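Local structure of tRNA uridine(34) acetyltransferase (Methanocaldococcus infernus, 6IA8) at residues R444-F449 and R499-K504; M472-A477 and I490-G495; W329-R334 and I420-L425; Q204-G209 and G511-K516. The protein catalyses the formation of 5-(carboxymethyl)uridine at wobble position 34 of tRNAs, using acetyl-CoA and S-adenosyl-L-methionine. All coordinates share one frame; numbering follows the deposited sequence.

Contact 1: R444-F449 and R499-K504. With SO4 (sulfate ion), chain G; SO4 (sulfate ion), chain E; SO4 (sulfate ion), chain D.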
loop_
_atom_site.group_PDB
_atom_site.type_symbol
_atom_site.label_atom_id
_atom_site.label_comp_id
_atom_site.label_asym_id
_atom_site.label_seq_id
_atom_site.Cartn_x
_atom_site.Cartn_y
_atom_site.Cartn_z
ATOM N N ARG A 444 -7.473 10.247 -2.479
ATOM C CA ARG A 444 -6.474 9.523 -1.700
ATOM C C ARG A 444 -5.424 8.841 -2.557
ATOM O O ARG A 444 -4.314 8.583 -2.074
ATOM C CB ARG A 444 -7.166 8.486 -0.819
ATOM C CG ARG A 444 -8.287 9.106 0.056
ATOM C CD ARG A 444 -8.703 8.172 1.194
ATOM N NE ARG A 444 -9.341 6.971 0.715
ATOM C CZ ARG A 444 -8.770 5.780 0.608
ATOM N NH1 ARG A 444 -9.485 4.776 0.108
ATOM N NH2 ARG A 444 -7.525 5.582 1.032
ATOM N N GLN A 445 -5.731 8.566 -3.814
ATOM C CA GLN A 445 -4.755 7.937 -4.683
ATOM C C GLN A 445 -5.179 8.135 -6.128
ATOM O O GLN A 445 -6.366 8.080 -6.427
ATOM C CB GLN A 445 -4.656 6.434 -4.407
ATOM C CG GLN A 445 -3.672 5.680 -5.329
ATOM C CD GLN A 445 -3.311 4.301 -4.805
ATOM O OE1 GLN A 445 -4.100 3.668 -4.090
ATOM N NE2 GLN A 445 -2.086 3.845 -5.116
ATOM N N LEU A 446 -4.204 8.356 -7.002
ATOM C CA LEU A 446 -4.369 8.288 -8.453
ATOM C C LEU A 446 -3.224 7.431 -8.953
ATOM O O LEU A 446 -2.058 7.742 -8.690
ATOM C CB LEU A 446 -4.300 9.659 -9.118
ATOM C CG LEU A 446 -4.183 9.641 -10.641
ATOM C CD1 LEU A 446 -5.407 9.010 -11.304
ATOM C CD2 LEU A 446 -3.962 11.068 -11.156
ATOM N N HIS A 447 -3.534 6.359 -9.671
ATOM C CA HIS A 447 -2.484 5.490 -10.188
ATOM C C HIS A 447 -2.786 5.124 -11.631
ATOM O O HIS A 447 -3.846 4.572 -11.922
ATOM C CB HIS A 447 -2.376 4.229 -9.349
ATOM C CG HIS A 447 -1.126 3.441 -9.612
ATOM N ND1 HIS A 447 0.047 3.672 -8.930
ATOM C CD2 HIS A 447 -0.848 2.468 -10.515
ATOM C CE1 HIS A 447 0.988 2.858 -9.377
ATOM N NE2 HIS A 447 0.470 2.112 -10.335
ATOM N N VAL A 448 -1.892 5.484 -12.537
ATOM C CA VAL A 448 -1.951 5.077 -13.940
ATOM C C VAL A 448 -0.813 4.089 -14.158
ATOM O O VAL A 448 0.355 4.435 -13.952
ATOM C CB VAL A 448 -1.815 6.284 -14.885
ATOM C CG1 VAL A 448 -1.801 5.811 -16.370
ATOM C CG2 VAL A 448 -2.874 7.299 -14.616
ATOM N N PHE A 449 -1.139 2.852 -14.536
ATOM C CA PHE A 449 -0.121 1.809 -14.674
ATOM C C PHE A 449 0.768 2.115 -15.872
ATOM O O PHE A 449 0.273 2.296 -16.989
ATOM C CB PHE A 449 -0.772 0.427 -14.801
ATOM C CG PHE A 449 -1.337 -0.083 -13.497
ATOM C CD1 PHE A 449 -0.494 -0.605 -12.522
ATOM C CD2 PHE A 449 -2.693 -0.019 -13.231
ATOM C CE1 PHE A 449 -0.984 -1.051 -11.319
ATOM C CE2 PHE A 449 -3.202 -0.466 -12.014
ATOM C CZ PHE A 449 -2.353 -0.975 -11.049
ATOM N N ARG A 499 3.887 16.324 -6.847
ATOM C CA ARG A 499 3.192 17.595 -6.705
ATOM C C ARG A 499 3.170 18.345 -8.027
ATOM O O ARG A 499 2.161 18.964 -8.384
ATOM C CB ARG A 499 3.870 18.417 -5.603
ATOM C CG ARG A 499 3.705 17.773 -4.211
ATOM C CD ARG A 499 4.505 18.493 -3.130
ATOM N NE ARG A 499 4.239 17.938 -1.807
ATOM C CZ ARG A 499 5.036 18.085 -0.752
ATOM N NH1 ARG A 499 6.165 18.770 -0.858
ATOM N NH2 ARG A 499 4.708 17.531 0.410
ATOM N N GLU A 500 4.278 18.284 -8.774
ATOM C CA GLU A 500 4.369 19.009 -10.039
ATOM C C GLU A 500 3.273 18.561 -10.994
ATOM O O GLU A 500 2.715 19.375 -11.734
ATOM C CB GLU A 500 5.752 18.810 -10.672
ATOM C CG GLU A 500 6.109 19.831 -11.724
ATOM C CD GLU A 500 6.132 21.246 -11.179
ATOM O OE1 GLU A 500 5.240 22.040 -11.547
ATOM O OE2 GLU A 500 7.035 21.561 -10.374
ATOM N N TYR A 501 2.937 17.274 -10.977
ATOM C CA TYR A 501 1.896 16.750 -11.852
ATOM C C TYR A 501 0.558 17.405 -11.554
ATOM O O TYR A 501 -0.166 17.799 -12.472
ATOM C CB TYR A 501 1.790 15.235 -11.685
ATOM C CG TYR A 501 0.670 14.581 -12.486
ATOM C CD1 TYR A 501 0.864 14.196 -13.812
ATOM C CD2 TYR A 501 -0.574 14.377 -11.924
ATOM C CE1 TYR A 501 -0.161 13.597 -14.543
ATOM C CE2 TYR A 501 -1.609 13.780 -12.639
ATOM C CZ TYR A 501 -1.403 13.399 -13.954
ATOM O OH TYR A 501 -2.417 12.806 -14.662
ATOM N N TYR A 502 0.220 17.545 -10.273
ATOM C CA TYR A 502 -1.050 18.170 -9.914
ATOM C C TYR A 502 -1.035 19.678 -10.145
ATOM O O TYR A 502 -2.085 20.272 -10.438
ATOM C CB TYR A 502 -1.402 17.817 -8.459
ATOM C CG TYR A 502 -1.632 16.301 -8.304
ATOM C CD1 TYR A 502 -2.761 15.712 -8.808
ATOM C CD2 TYR A 502 -0.685 15.470 -7.697
ATOM C CE1 TYR A 502 -2.970 14.344 -8.721
ATOM C CE2 TYR A 502 -0.871 14.097 -7.611
ATOM C CZ TYR A 502 -2.034 13.544 -8.110
ATOM O OH TYR A 502 -2.259 12.190 -8.022
ATOM N N ARG A 503 0.128 20.314 -10.036
ATOM C CA ARG A 503 0.196 21.725 -10.382
ATOM C C ARG A 503 -0.196 21.938 -11.834
ATOM O O ARG A 503 -0.910 22.894 -12.150
ATOM C CB ARG A 503 1.595 22.284 -10.125
ATOM C CG ARG A 503 1.936 22.372 -8.660
ATOM C CD ARG A 503 3.209 23.247 -8.401
ATOM N NE ARG A 503 3.512 23.256 -6.972
ATOM C CZ ARG A 503 4.464 22.531 -6.391
ATOM N NH1 ARG A 503 5.244 21.735 -7.118
ATOM N NH2 ARG A 503 4.644 22.615 -5.074
ATOM N N LYS A 504 0.259 21.057 -12.732
ATOM C CA LYS A 504 -0.138 21.150 -14.135
ATOM C C LYS A 504 -1.657 21.091 -14.291
ATOM O O LYS A 504 -2.205 21.635 -15.252
ATOM C CB LYS A 504 0.504 20.019 -14.945
ATOM C CG LYS A 504 1.858 20.318 -15.555
ATOM C CD LYS A 504 2.998 20.100 -14.587
ATOM C CE LYS A 504 4.348 20.243 -15.283
ATOM N NZ LYS A 504 4.603 19.151 -16.267
HETATM S S SO4 G . 2.077 25.875 -5.149
HETATM O O1 SO4 G . 1.646 24.482 -5.195
HETATM O O2 SO4 G . 1.869 26.474 -6.463
HETATM O O3 SO4 G . 3.489 25.930 -4.794
HETATM O O4 SO4 G . 1.304 26.608 -4.155
HETATM S S SO4 E . 3.490 0.654 -11.849
HETATM O O1 SO4 E . 2.262 1.428 -11.865
HETATM O O2 SO4 E . 3.897 0.374 -13.218
HETATM O O3 SO4 E . 4.532 1.418 -11.179
HETATM O O4 SO4 E . 3.264 -0.588 -11.124
HETATM S S SO4 D . -2.135 11.239 -18.035
HETATM O O1 SO4 D . -3.455 11.892 -18.125
HETATM O O2 SO4 D . -1.639 11.130 -19.437
HETATM O O3 SO4 D . -1.253 12.051 -17.208
HETATM O O4 SO4 D . -2.294 9.882 -17.486
HETATM O O HOH W 1 -0.384 10.468 -7.570
#
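Leu446, on strand 440-448, packs against Tyr501 and Tyr502 of helix 499-504 within the GNAT acetyltransferase fold. By similarity, Gln445 to Val448 and Tyr502 belong to the acetyl-CoA site. The apolar contact is small. CD2 of Leu446 lies 3.9 Å from CE2 of Tyr501, and these two side chains cross at about a right angle. The Tyr502 side chain runs at a slant to the leucine, its OH 3.4 Å from CB of Leu446. CG of Leu446 is anti to the backbone N (chi1 168°), which sends the isobutyl group out toward the helix. On the helix, CD2 of Tyr501 sits over one face of the Tyr502 ring. Met474 of helix 469-484 also touches both Leu446 and Tyr502.

One water lies between the segments, and sulfates bind at their margins. The water bonds Tyr502 OH at 2.6 Å and makes only a weak bond to Leu446 O. Tyr501 OH donates to a sulfate, probably from the crystallisation liquor. Gly470 and Arg471 are predicted acetyl-CoA residues close by, and this anion may mark where a phosphate of acetyl-CoA binds. O1 of a second sulfate lies in the guanidinium plane of Arg503, 2.9 Å from NE.

Contact 2: M472-A477 and I490-G495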
loop_
_atom_site.group_PDB
_atom_site.type_symbol
_atom_site.label_atom_id
_atom_site.label_comp_id
_atom_site.label_asym_id
_atom_site.label_seq_id
_atom_site.Cartn_x
_atom_site.Cartn_y
_atom_site.Cartn_z
ATOM N N MET A 472 -8.233 12.282 -17.182
ATOM C CA MET A 472 -9.659 11.980 -17.290
ATOM C C MET A 472 -10.227 11.498 -15.952
ATOM O O MET A 472 -11.353 11.849 -15.583
ATOM C CB MET A 472 -9.889 10.937 -18.387
ATOM C CG MET A 472 -9.742 11.468 -19.793
ATOM S SD MET A 472 -10.330 10.290 -21.039
ATOM C CE MET A 472 -8.936 9.166 -21.140
ATOM N N LEU A 473 -9.478 10.694 -15.200
ATOM C CA LEU A 473 -9.975 10.288 -13.890
ATOM C C LEU A 473 -10.097 11.487 -12.952
ATOM O O LEU A 473 -11.062 11.586 -12.183
ATOM C CB LEU A 473 -9.061 9.223 -13.287
ATOM C CG LEU A 473 -9.122 7.828 -13.921
ATOM C CD1 LEU A 473 -8.012 6.933 -13.428
ATOM C CD2 LEU A 473 -10.494 7.201 -13.633
ATOM N N MET A 474 -9.126 12.405 -12.989
ATOM C CA MET A 474 -9.212 13.595 -12.143
ATOM C C MET A 474 -10.413 14.449 -12.523
ATOM O O MET A 474 -11.134 14.950 -11.646
ATOM C CB MET A 474 -7.926 14.412 -12.239
ATOM C CG MET A 474 -6.721 13.704 -11.615
ATOM S SD MET A 474 -6.868 13.591 -9.783
ATOM C CE MET A 474 -6.711 15.340 -9.417
ATOM N N LYS A 475 -10.651 14.624 -13.827
ATOM C CA LYS A 475 -11.797 15.422 -14.246
ATOM C C LYS A 475 -13.089 14.787 -13.733
ATOM O O LYS A 475 -14.010 15.478 -13.268
ATOM C CB LYS A 475 -11.811 15.559 -15.773
ATOM C CG LYS A 475 -12.748 16.652 -16.277
ATOM N N GLU A 476 -13.191 13.463 -13.840
ATOM C CA GLU A 476 -14.407 12.791 -13.383
ATOM C C GLU A 476 -14.538 12.880 -11.868
ATOM O O GLU A 476 -15.633 13.082 -11.331
ATOM C CB GLU A 476 -14.405 11.332 -13.818
ATOM C CG GLU A 476 -15.627 10.548 -13.376
ATOM C CD GLU A 476 -16.878 10.909 -14.132
ATOM O OE1 GLU A 476 -17.946 10.420 -13.745
ATOM O OE2 GLU A 476 -16.803 11.690 -15.103
ATOM N N ALA A 477 -13.419 12.805 -11.161
ATOM C CA ALA A 477 -13.474 12.967 -9.710
ATOM C C ALA A 477 -13.967 14.360 -9.328
ATOM O O ALA A 477 -14.792 14.520 -8.408
ATOM C CB ALA A 477 -12.095 12.702 -9.095
ATOM N N ILE A 490 -11.396 20.122 -3.424
ATOM C CA ILE A 490 -10.906 18.764 -3.561
ATOM C C ILE A 490 -9.434 18.796 -3.184
ATOM O O ILE A 490 -8.709 19.713 -3.587
ATOM C CB ILE A 490 -11.161 18.242 -4.990
ATOM C CG1 ILE A 490 -10.672 16.817 -5.150
ATOM C CG2 ILE A 490 -10.542 19.135 -6.041
ATOM C CD1 ILE A 490 -11.390 16.100 -6.308
ATOM N N LEU A 491 -9.021 17.860 -2.331
ATOM C CA LEU A 491 -7.647 17.786 -1.849
ATOM C C LEU A 491 -7.022 16.466 -2.267
ATOM O O LEU A 491 -7.599 15.405 -2.022
ATOM C CB LEU A 491 -7.597 17.903 -0.325
ATOM C CG LEU A 491 -7.985 19.231 0.305
ATOM C CD1 LEU A 491 -7.955 19.078 1.836
ATOM C CD2 LEU A 491 -7.085 20.332 -0.153
ATOM N N VAL A 492 -5.812 16.527 -2.823
ATOM C CA VAL A 492 -5.101 15.351 -3.303
ATOM C C VAL A 492 -3.978 15.034 -2.327
ATOM O O VAL A 492 -3.192 15.921 -1.969
ATOM C CB VAL A 492 -4.536 15.578 -4.712
ATOM C CG1 VAL A 492 -3.817 14.340 -5.182
ATOM C CG2 VAL A 492 -5.644 15.990 -5.653
ATOM N N THR A 493 -3.928 13.783 -1.874
ATOM C CA THR A 493 -2.748 13.242 -1.200
ATOM C C THR A 493 -1.717 12.935 -2.277
ATOM O O THR A 493 -1.920 12.049 -3.107
ATOM C CB THR A 493 -3.094 11.990 -0.398
ATOM O OG1 THR A 493 -4.231 12.273 0.440
ATOM C CG2 THR A 493 -1.913 11.571 0.452
ATOM N N SER A 494 -0.640 13.700 -2.304
ATOM C CA SER A 494 0.345 13.630 -3.371
ATOM C C SER A 494 1.693 13.256 -2.787
ATOM O O SER A 494 2.101 13.823 -1.771
ATOM C CB SER A 494 0.467 14.987 -4.086
ATOM O OG SER A 494 1.542 15.019 -5.019
ATOM N N GLY A 495 2.404 12.353 -3.451
ATOM C CA GLY A 495 3.802 12.161 -3.125
ATOM C C GLY A 495 4.591 13.434 -3.376
ATOM O O GLY A 495 4.207 14.285 -4.191
#
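The helical segment 472-477 lies over segment 490-495, which starts as strand, with no hydrogen bond between them. Their backbones stay well apart: CA of Met474 is 9.9 Å from CA of Val492, and CA of Ala477 is 8.8 Å from CA of Ile490. Side chains fill the gap. The strand presents Ile490 and Val492 to the helix, two residues apart and therefore on the same face of the sheet. Met474 and Val492 meet tip to tip, CE of the methionine 4.0 Å from CG2 of the valine. The methionine chain is bent at both chi2 (-69°) and chi3 (-68°), and this curls CE round to the strand. This is helix-on-sheet packing in the GNAT fold, where helix 469-484 covers one face of the central mixed sheet. The same helix face also touches Leu423 on strand 418-427, through Met474 and Ala477. Tyr502 and Tyr507 each touch both Met474 and Val492. The second pair is looser. CD1 of Ile490 lies 4.3 Å from the backbone O of Ala477 and 4.5 Å from its CB. Beyond the strand, Ser494 OG donates to Gly495 O at 2.9 Å.

Contact 3: W329-R334 and I420-L425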
loop_
_atom_site.group_PDB
_atom_site.type_symbol
_atom_site.label_atom_id
_atom_site.label_comp_id
_atom_site.label_asym_id
_atom_site.label_seq_id
_atom_site.Cartn_x
_atom_site.Cartn_y
_atom_site.Cartn_z
ATOM N N TRP A 329 -11.326 -3.233 -5.631
ATOM C CA TRP A 329 -10.641 -2.040 -5.150
ATOM C C TRP A 329 -9.522 -2.352 -4.175
ATOM O O TRP A 329 -8.912 -1.410 -3.649
ATOM C CB TRP A 329 -11.620 -1.071 -4.485
ATOM C CG TRP A 329 -12.701 -1.703 -3.648
ATOM C CD1 TRP A 329 -13.956 -2.071 -4.070
ATOM C CD2 TRP A 329 -12.655 -1.991 -2.250
ATOM N NE1 TRP A 329 -14.699 -2.565 -3.008
ATOM C CE2 TRP A 329 -13.916 -2.554 -1.887
ATOM C CE3 TRP A 329 -11.668 -1.892 -1.289
ATOM C CZ2 TRP A 329 -14.196 -2.998 -0.600
ATOM C CZ3 TRP A 329 -11.962 -2.324 0.015
ATOM C CH2 TRP A 329 -13.218 -2.850 0.342
ATOM N N VAL A 330 -9.209 -3.639 -3.957
ATOM C CA VAL A 330 -8.168 -4.043 -3.015
ATOM C C VAL A 330 -6.917 -4.403 -3.785
ATOM O O VAL A 330 -6.971 -5.130 -4.792
ATOM C CB VAL A 330 -8.613 -5.220 -2.129
ATOM C CG1 VAL A 330 -7.474 -5.687 -1.262
ATOM C CG2 VAL A 330 -9.787 -4.785 -1.224
ATOM N N ARG A 331 -5.786 -3.907 -3.308
ATOM C CA ARG A 331 -4.500 -4.235 -3.898
ATOM C C ARG A 331 -3.784 -5.186 -2.953
ATOM O O ARG A 331 -3.837 -5.010 -1.749
ATOM C CB ARG A 331 -3.664 -2.972 -4.145
ATOM C CG ARG A 331 -2.351 -3.215 -4.888
ATOM C CD ARG A 331 -1.437 -2.003 -4.744
ATOM N NE ARG A 331 -1.513 -1.094 -5.884
ATOM C CZ ARG A 331 -1.120 0.177 -5.855
ATOM N NH1 ARG A 331 -0.643 0.710 -4.737
ATOM N NH2 ARG A 331 -1.219 0.924 -6.941
ATOM N N THR A 332 -3.124 -6.194 -3.480
ATOM C CA THR A 332 -2.443 -7.179 -2.652
ATOM C C THR A 332 -0.954 -7.160 -2.950
ATOM O O THR A 332 -0.533 -6.766 -4.038
ATOM C CB THR A 332 -2.994 -8.590 -2.905
ATOM O OG1 THR A 332 -2.645 -9.447 -1.811
ATOM C CG2 THR A 332 -2.422 -9.166 -4.192
ATOM N N SER A 333 -0.162 -7.564 -1.965
ATOM C CA SER A 333 1.272 -7.713 -2.140
ATOM C C SER A 333 1.581 -9.082 -2.725
ATOM O O SER A 333 0.866 -10.058 -2.482
ATOM C CB SER A 333 2.005 -7.553 -0.808
ATOM O OG SER A 333 1.757 -6.282 -0.250
ATOM N N ARG A 334 2.652 -9.145 -3.509
ATOM C CA ARG A 334 3.184 -10.432 -3.934
ATOM C C ARG A 334 3.392 -11.310 -2.709
ATOM O O ARG A 334 4.062 -10.908 -1.756
ATOM C CB ARG A 334 4.501 -10.235 -4.684
ATOM C CG ARG A 334 4.985 -11.476 -5.415
ATOM C CD ARG A 334 6.411 -11.299 -5.915
ATOM N N ILE A 420 -6.394 -0.443 -16.154
ATOM C CA ILE A 420 -5.415 0.464 -16.733
ATOM C C ILE A 420 -5.014 1.566 -15.763
ATOM O O ILE A 420 -3.865 2.022 -15.780
ATOM C CB ILE A 420 -5.973 1.061 -18.046
ATOM C CG1 ILE A 420 -6.076 -0.058 -19.101
ATOM C CG2 ILE A 420 -5.108 2.177 -18.516
ATOM C CD1 ILE A 420 -7.050 0.260 -20.227
ATOM N N ALA A 421 -5.965 2.059 -14.974
ATOM C CA ALA A 421 -5.743 3.194 -14.087
ATOM C C ALA A 421 -6.893 3.254 -13.101
ATOM O O ALA A 421 -8.000 2.799 -13.397
ATOM C CB ALA A 421 -5.663 4.503 -14.864
ATOM N N PHE A 422 -6.643 3.858 -11.941
ATOM C CA PHE A 422 -7.698 3.972 -10.950
ATOM C C PHE A 422 -7.454 5.197 -10.081
ATOM O O PHE A 422 -6.330 5.708 -9.980
ATOM C CB PHE A 422 -7.821 2.672 -10.115
ATOM C CG PHE A 422 -6.679 2.408 -9.207
ATOM C CD1 PHE A 422 -5.644 1.601 -9.619
ATOM C CD2 PHE A 422 -6.662 2.914 -7.914
ATOM C CE1 PHE A 422 -4.569 1.317 -8.793
ATOM C CE2 PHE A 422 -5.572 2.643 -7.067
ATOM C CZ PHE A 422 -4.532 1.860 -7.505
ATOM N N LEU A 423 -8.535 5.654 -9.452
ATOM C CA LEU A 423 -8.503 6.801 -8.559
ATOM C C LEU A 423 -9.405 6.487 -7.373
ATOM O O LEU A 423 -10.528 5.985 -7.553
ATOM C CB LEU A 423 -8.977 8.072 -9.267
ATOM C CG LEU A 423 -9.014 9.369 -8.486
ATOM C CD1 LEU A 423 -8.846 10.555 -9.454
ATOM C CD2 LEU A 423 -10.275 9.537 -7.669
ATOM N N ARG A 424 -8.909 6.798 -6.166
ATOM C CA ARG A 424 -9.633 6.593 -4.912
ATOM C C ARG A 424 -10.117 7.948 -4.393
ATOM O O ARG A 424 -9.305 8.809 -4.028
ATOM C CB ARG A 424 -8.723 5.929 -3.888
ATOM C CG ARG A 424 -8.231 4.545 -4.250
ATOM C CD ARG A 424 -7.475 3.955 -3.075
ATOM N NE ARG A 424 -6.731 2.730 -3.362
ATOM C CZ ARG A 424 -7.275 1.520 -3.440
ATOM N NH1 ARG A 424 -8.582 1.379 -3.352
ATOM N NH2 ARG A 424 -6.516 0.460 -3.671
ATOM N N LEU A 425 -11.424 8.170 -4.462
ATOM C CA LEU A 425 -12.060 9.405 -4.021
ATOM C C LEU A 425 -12.889 9.125 -2.771
ATOM O O LEU A 425 -13.588 8.111 -2.696
ATOM C CB LEU A 425 -12.969 9.939 -5.118
ATOM C CG LEU A 425 -13.612 11.312 -4.931
ATOM C CD1 LEU A 425 -12.563 12.414 -4.996
ATOM C CD2 LEU A 425 -14.667 11.535 -6.045
#
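Arg424 runs extended from CG to NE (chi2 -174°) and so carries its guanidinium across to the carbonyl of Trp329. The grip is end-on, with two nitrogens on one oxygen. NH1 donates to Trp329 O at 2.8 Å, in the carbonyl plane. NH2 donates to Trp329 O at 3.0 Å, tilted from that plane. The oxygen itself lies in the guanidinium plane, which limits rotation of the group. NE of Arg424 is taken up by OE1 of Gln445, a predicted acetyl-CoA residue. Arg331 makes the other contact. Its chain bends at chi3 (-97°), and NH2 comes to the edge of the Phe422 ring, 3.5 Å from CZ. The guanidinium and ring planes stand 72° apart, so this is no face-on cation-pi stack. The pairing joins the two catalytic modules. Strand 331-332 is the last strand of the parallel radical SAM sheet, beside strand 284-287. Strand 418-427 belongs to the GNAT sheet, beside strand 440-448, and Ile371 of helix 371-374 touches both arginines.

Contact 4: Q204-G209 and G511-K516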
loop_
_atom_site.group_PDB
_atom_site.type_symbol
_atom_site.label_atom_id
_atom_site.label_comp_id
_atom_site.label_asym_id
_atom_site.label_seq_id
_atom_site.Cartn_x
_atom_site.Cartn_y
_atom_site.Cartn_z
ATOM N N GLN A 204 2.324 14.118 12.007
ATOM C CA GLN A 204 3.760 13.989 11.753
ATOM C C GLN A 204 4.011 13.220 10.456
ATOM O O GLN A 204 4.857 13.606 9.639
ATOM C CB GLN A 204 4.424 13.313 12.957
ATOM C CG GLN A 204 5.820 12.790 12.727
ATOM C CD GLN A 204 6.854 13.878 12.478
ATOM O OE1 GLN A 204 6.594 15.071 12.614
ATOM N NE2 GLN A 204 8.037 13.454 12.095
ATOM N N MET A 205 3.253 12.152 10.218
ATOM C CA MET A 205 3.462 11.395 8.991
ATOM C C MET A 205 3.150 12.234 7.770
ATOM O O MET A 205 3.872 12.165 6.777
ATOM C CB MET A 205 2.636 10.113 9.009
ATOM C CG MET A 205 3.218 9.079 9.988
ATOM S SD MET A 205 2.380 7.502 10.045
ATOM C CE MET A 205 0.777 8.028 10.419
ATOM N N LEU A 206 2.076 13.020 7.811
ATOM C CA LEU A 206 1.798 13.945 6.716
ATOM C C LEU A 206 2.926 14.963 6.543
ATOM O O LEU A 206 3.291 15.308 5.416
ATOM C CB LEU A 206 0.471 14.661 6.965
ATOM C CG LEU A 206 -0.779 13.790 6.847
ATOM C CD1 LEU A 206 -1.990 14.462 7.470
ATOM C CD2 LEU A 206 -0.997 13.497 5.385
ATOM N N LYS A 207 3.477 15.477 7.646
ATOM C CA LYS A 207 4.606 16.401 7.539
ATOM C C LYS A 207 5.771 15.760 6.798
ATOM O O LYS A 207 6.475 16.424 6.029
ATOM C CB LYS A 207 5.048 16.851 8.935
ATOM C CG LYS A 207 5.988 18.071 8.932
ATOM C CD LYS A 207 6.506 18.387 10.341
ATOM C CE LYS A 207 7.704 17.521 10.704
ATOM N NZ LYS A 207 8.068 17.606 12.135
ATOM N N LEU A 208 6.006 14.475 7.036
ATOM C CA LEU A 208 7.108 13.779 6.387
ATOM C C LEU A 208 6.868 13.556 4.898
ATOM O O LEU A 208 7.812 13.231 4.176
ATOM C CB LEU A 208 7.324 12.430 7.059
ATOM C CG LEU A 208 7.719 12.422 8.525
ATOM C CD1 LEU A 208 7.716 11.032 9.107
ATOM C CD2 LEU A 208 9.087 13.077 8.720
ATOM N N GLY A 209 5.630 13.669 4.427
ATOM C CA GLY A 209 5.302 13.360 3.051
ATOM C C GLY A 209 4.720 11.982 2.829
ATOM O O GLY A 209 4.716 11.501 1.687
ATOM N N GLY A 511 -1.663 23.289 2.763
ATOM C CA GLY A 511 -1.135 22.557 3.901
ATOM C C GLY A 511 -0.303 21.383 3.420
ATOM O O GLY A 511 0.703 21.538 2.715
ATOM N N ALA A 512 -0.716 20.180 3.798
ATOM C CA ALA A 512 -0.004 18.964 3.446
ATOM C C ALA A 512 -0.435 18.406 2.099
ATOM O O ALA A 512 0.151 17.421 1.631
ATOM C CB ALA A 512 -0.226 17.907 4.532
ATOM N N TYR A 513 -1.431 19.013 1.466
ATOM C CA TYR A 513 -2.052 18.450 0.279
ATOM C C TYR A 513 -1.857 19.346 -0.944
ATOM O O TYR A 513 -1.313 20.447 -0.868
ATOM C CB TYR A 513 -3.555 18.245 0.523
ATOM C CG TYR A 513 -3.885 17.427 1.761
ATOM C CD1 TYR A 513 -4.035 18.047 2.989
ATOM C CD2 TYR A 513 -4.030 16.044 1.702
ATOM C CE1 TYR A 513 -4.328 17.335 4.133
ATOM C CE2 TYR A 513 -4.312 15.315 2.848
ATOM C CZ TYR A 513 -4.462 15.970 4.068
ATOM O OH TYR A 513 -4.760 15.265 5.236
ATOM N N MET A 514 -2.340 18.862 -2.084
ATOM C CA MET A 514 -2.497 19.669 -3.286
ATOM C C MET A 514 -3.991 19.868 -3.441
ATOM O O MET A 514 -4.755 18.903 -3.362
ATOM C CB MET A 514 -1.909 18.986 -4.519
ATOM C CG MET A 514 -0.401 18.819 -4.454
ATOM S SD MET A 514 0.488 20.362 -4.248
ATOM C CE MET A 514 0.206 21.104 -5.904
ATOM N N GLY A 515 -4.421 21.107 -3.585
ATOM C CA GLY A 515 -5.835 21.411 -3.534
ATOM C C GLY A 515 -6.313 22.256 -4.693
ATOM O O GLY A 515 -5.552 23.003 -5.302
ATOM N N LYS A 516 -7.610 22.129 -4.985
ATOM C CA LYS A 516 -8.278 22.966 -5.972
ATOM C C LYS A 516 -9.670 23.330 -5.479
ATOM O O LYS A 516 -10.378 22.487 -4.928
ATOM C CB LYS A 516 -8.398 22.253 -7.320
ATOM C CG LYS A 516 -9.092 23.070 -8.394
ATOM C CD LYS A 516 -9.418 22.243 -9.632
ATOM C CE LYS A 516 -8.194 21.994 -10.476
ATOM N NZ LYS A 516 -8.518 21.199 -11.688
HETATM O O HOH W 2 2.622 16.235 2.130
#
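Leu206 of helix 199-208 meets Ala512, just before strand 513-517, and Tyr513, its first residue. The close part is apolar. CB of Leu206 lies 4.1 Å from CB of Ala512, where the backbones come nearest, with CA atoms 6.3 Å apart. CD1 of Leu206 touches Tyr513 OH at 3.6 Å. CG of Tyr513 sits beside its backbone N (chi1 -54°), and the ring leans across toward the leucine. Its hydroxyl bonds to Ser247 O, which holds the ring end in place. Arg433 also packs on both Leu206 and Tyr513.

The other side is looser and wet. A water lies 2.8 Å from Ala512 O; its link to Leu206 O, at 3.5 Å, is weak at best. Lys207 is exposed and starts away from the contact; its NZ bonds Gln204 OE1 at 3.0 Å and pairs with Asp153. Gly209, with positive phi, ends the helix in a Schellman motif. The contact is domain-interface packing: a helix of the radical SAM domain, with its TIM-barrel-like fold, rests on the turn that leads into strand 513-517 of the GNAT sheet.

How the contacts relate
Contacts 1 and 2 lie closest, their centres 7 Å apart, and share one apolar layer of the GNAT domain. CD2 of Leu446 is 3.8 Å from CG of Met474, and CZ of Tyr502 is 3.5 Å from CG1 of Val492. Contact 3 joins contact 1 through neighbouring strands: Arg444 N lies 2.8 Å from Arg424 O, a probable hydrogen bond. Contact 4 joins contact 2 in the same way, with Val492 N 2.7 Å from Met514 O, also a probable hydrogen bond. Contacts 3 and 4 both tie the GNAT domain to the radical SAM part, at separate places with centres 21 Å apart. Contact 1 holds Gln445 to Val448 and Tyr502 of the predicted acetyl-CoA site.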